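Local structure of uncharacterized protein (Ruminococcus gnavus, 4QAN) at residues L89-M94 with N209-M214. The protein is of unknown function but adopts a cystatin-like fold as a divergent member of the NTF2-like superfamily and binds magnesium. Residues are numbered along the deposited sequence; the frame is centred on the assembly and turned at random. Where two conformers were deposited one is given.
Sequences LTSAEM and NYFQAM
Ser91 and Ala92 meet the ring of Phe211 where helix 87-108 of this cystatin-like, NTF2-like protein passes the irregular loop 209-214. The loop follows the first sheet in sequence and precedes helix 221-234, while helix 87-108 comes before that sheet. In space the contact is buried, its centre about 6 Å from the centre of the chain.

The direct contacts are van der Waals. The CB of Ser91 is directed toward the loop, and its OG lies 3.6 Å from Phe211 CE1. The CB of Ala92 lies 4.2 Å from Phe211 CZ, the para carbon of the ring. Both approach the ring obliquely. Phe211 CG sits between its own backbone N and carbonyl carbon (chi1 71°), which carries the ring back to the helix although its CB does not point there. The Phe211 side chain also touches Thr238 and Leu241 of helix 237-242. Cutting Phe211 back to an alanine would remove the ring, and is likely to leave a gap beside Ser91 and Ala92 and cost Ala92 CB its apolar neighbour in the loop.

The polar link runs through two waters. OG of Ser91 is anti to its backbone N (chi1 166°), a position from which it reaches both. Each water continues to the loop backbone, one to a carbonyl and the other to an amide. The buried hydroxyl is therefore satisfied as donor and as acceptor.

The loop backbone also pairs with Gln260: Phe211 O accepts from NE2, and Ala213 N donates to OE1. On the helix, Glu93 forms a salt bridge with Lys268.

In the water pair, Ser91 OG donates to the first water at 2.5 Å, and that water donates to Asn209 O at 2.8 Å. The second water donates to Ser91 OG at 2.8 Å and accepts from Phe211 N at 2.9 Å.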
loop_
_atom_site.group_PDB
_atom_site.type_symbol
_atom_site.label_atom_id
_atom_site.label_comp_id
_atom_site.label_asym_id
_atom_site.label_seq_id
_atom_site.Cartn_x
_atom_site.Cartn_y
_atom_site.Cartn_z
ATOM N N LEU A 89 -3.112 2.706 5.566
ATOM C CA LEU A 89 -1.777 2.761 4.948
ATOM C C LEU A 89 -1.401 1.406 4.332
ATOM O O LEU A 89 -0.838 1.352 3.254
ATOM C CB LEU A 89 -0.710 3.199 5.955
ATOM C CG LEU A 89 -0.969 4.502 6.709
ATOM C CD1 LEU A 89 0.327 5.041 7.312
ATOM C CD2 LEU A 89 -1.588 5.551 5.793
ATOM N N THR A 90 -1.770 0.328 5.020
ATOM C CA THR A 90 -1.404 -1.015 4.638
ATOM C C THR A 90 -2.227 -1.416 3.422
ATOM O O THR A 90 -1.671 -1.897 2.428
ATOM C CB THR A 90 -1.597 -2.025 5.797
ATOM O OG1 THR A 90 -0.874 -1.592 6.960
ATOM C CG2 THR A 90 -1.072 -3.392 5.416
ATOM N N SER A 91 -3.531 -1.171 3.483
ATOM C CA SER A 91 -4.413 -1.439 2.339
ATOM C C SER A 91 -3.948 -0.705 1.093
ATOM O O SER A 91 -3.858 -1.300 0.026
ATOM C CB SER A 91 -5.864 -1.065 2.631
ATOM O OG SER A 91 -6.620 -1.031 1.426
ATOM N N ALA A 92 -3.636 0.573 1.239
ATOM C CA ALA A 92 -3.233 1.382 0.103
ATOM C C ALA A 92 -1.906 0.954 -0.487
ATOM O O ALA A 92 -1.772 0.924 -1.705
ATOM C CB ALA A 92 -3.210 2.850 0.473
ATOM N N GLU A 93 -0.919 0.630 0.344
ATOM C CA GLU A 93 0.345 0.167 -0.210
ATOM C C GLU A 93 0.184 -1.184 -0.888
ATOM O O GLU A 93 0.724 -1.402 -1.951
ATOM C CB GLU A 93 1.441 0.110 0.839
ATOM C CG GLU A 93 1.965 1.473 1.244
ATOM C CD GLU A 93 3.378 1.394 1.761
ATOM O OE1 GLU A 93 4.271 1.140 0.932
ATOM O OE2 GLU A 93 3.609 1.582 2.983
HETATM N N MSE A 94 -0.559 -2.085 -0.267
HETATM C CA MSE A 94 -0.745 -3.416 -0.824
HETATM C C MSE A 94 -1.424 -3.322 -2.158
HETATM O O MSE A 94 -0.995 -3.956 -3.115
HETATM C CB MSE A 94 -1.556 -4.277 0.130
HETATM C CG MSE A 94 -0.692 -4.703 1.317
HETATM SE SE MSE A 94 -1.681 -6.073 2.317
HETATM C CE MSE A 94 -1.141 -7.529 1.113
ATOM N N ASN A 209 -12.601 -4.778 -2.049
ATOM C CA ASN A 209 -11.596 -4.852 -0.997
ATOM C C ASN A 209 -10.495 -3.830 -1.130
ATOM O O ASN A 209 -9.375 -4.076 -0.690
ATOM C CB ASN A 209 -10.968 -6.241 -1.031
ATOM C CG ASN A 209 -10.286 -6.525 -2.352
ATOM O OD1 ASN A 209 -10.566 -5.868 -3.360
ATOM N ND2 ASN A 209 -9.376 -7.485 -2.352
ATOM N N TYR A 210 -10.799 -2.706 -1.772
ATOM C CA TYR A 210 -9.864 -1.588 -1.897
ATOM C C TYR A 210 -10.641 -0.279 -1.829
ATOM O O TYR A 210 -11.858 -0.279 -1.948
ATOM C CB TYR A 210 -9.088 -1.698 -3.214
ATOM C CG TYR A 210 -9.915 -1.552 -4.483
ATOM C CD1 TYR A 210 -10.601 -2.627 -5.024
ATOM C CD2 TYR A 210 -9.996 -0.337 -5.142
ATOM C CE1 TYR A 210 -11.354 -2.493 -6.188
ATOM C CE2 TYR A 210 -10.747 -0.188 -6.293
ATOM C CZ TYR A 210 -11.428 -1.271 -6.806
ATOM O OH TYR A 210 -12.151 -1.117 -7.947
ATOM N N PHE A 211 -9.945 0.841 -1.655
ATOM C CA PHE A 211 -10.597 2.133 -1.625
ATOM C C PHE A 211 -9.786 3.162 -2.406
ATOM O O PHE A 211 -8.563 3.023 -2.553
ATOM C CB PHE A 211 -10.776 2.596 -0.173
ATOM C CG PHE A 211 -9.493 2.977 0.495
ATOM C CD1 PHE A 211 -8.736 2.032 1.158
ATOM C CD2 PHE A 211 -9.030 4.279 0.437
ATOM C CE1 PHE A 211 -7.539 2.382 1.761
ATOM C CE2 PHE A 211 -7.847 4.635 1.045
ATOM C CZ PHE A 211 -7.091 3.679 1.701
ATOM N N GLN A 212 -10.501 4.166 -2.918
ATOM C CA GLN A 212 -9.903 5.330 -3.576
ATOM C C GLN A 212 -10.424 6.561 -2.801
ATOM O O GLN A 212 -11.622 6.823 -2.777
ATOM C CB GLN A 212 -10.283 5.376 -5.085
ATOM C CG GLN A 212 -9.361 6.240 -5.965
ATOM C CD GLN A 212 -9.611 6.102 -7.476
ATOM O OE1 GLN A 212 -9.456 5.026 -8.053
ATOM N NE2 GLN A 212 -9.982 7.209 -8.123
ATOM N N ALA A 213 -9.529 7.286 -2.136
ATOM C CA ALA A 213 -9.947 8.453 -1.367
ATOM C C ALA A 213 -10.321 9.573 -2.343
ATOM O O ALA A 213 -9.832 9.589 -3.476
ATOM C CB ALA A 213 -8.840 8.887 -0.433
HETATM N N MSE A 214 -11.227 10.450 -1.916
HETATM C CA MSE A 214 -11.602 11.613 -2.710
HETATM C C MSE A 214 -10.756 12.781 -2.290
HETATM O O MSE A 214 -10.199 12.784 -1.205
HETATM C CB MSE A 214 -13.074 11.929 -2.508
HETATM C CG MSE A 214 -13.344 12.627 -1.184
HETATM SE SE MSE A 214 -15.268 12.992 -1.054
HETATM C CE MSE A 214 -15.135 14.141 0.544
HETATM O O HOH W 1 -8.477 -2.712 1.547
HETATM O O HOH W 2 -7.181 0.135 -1.030
#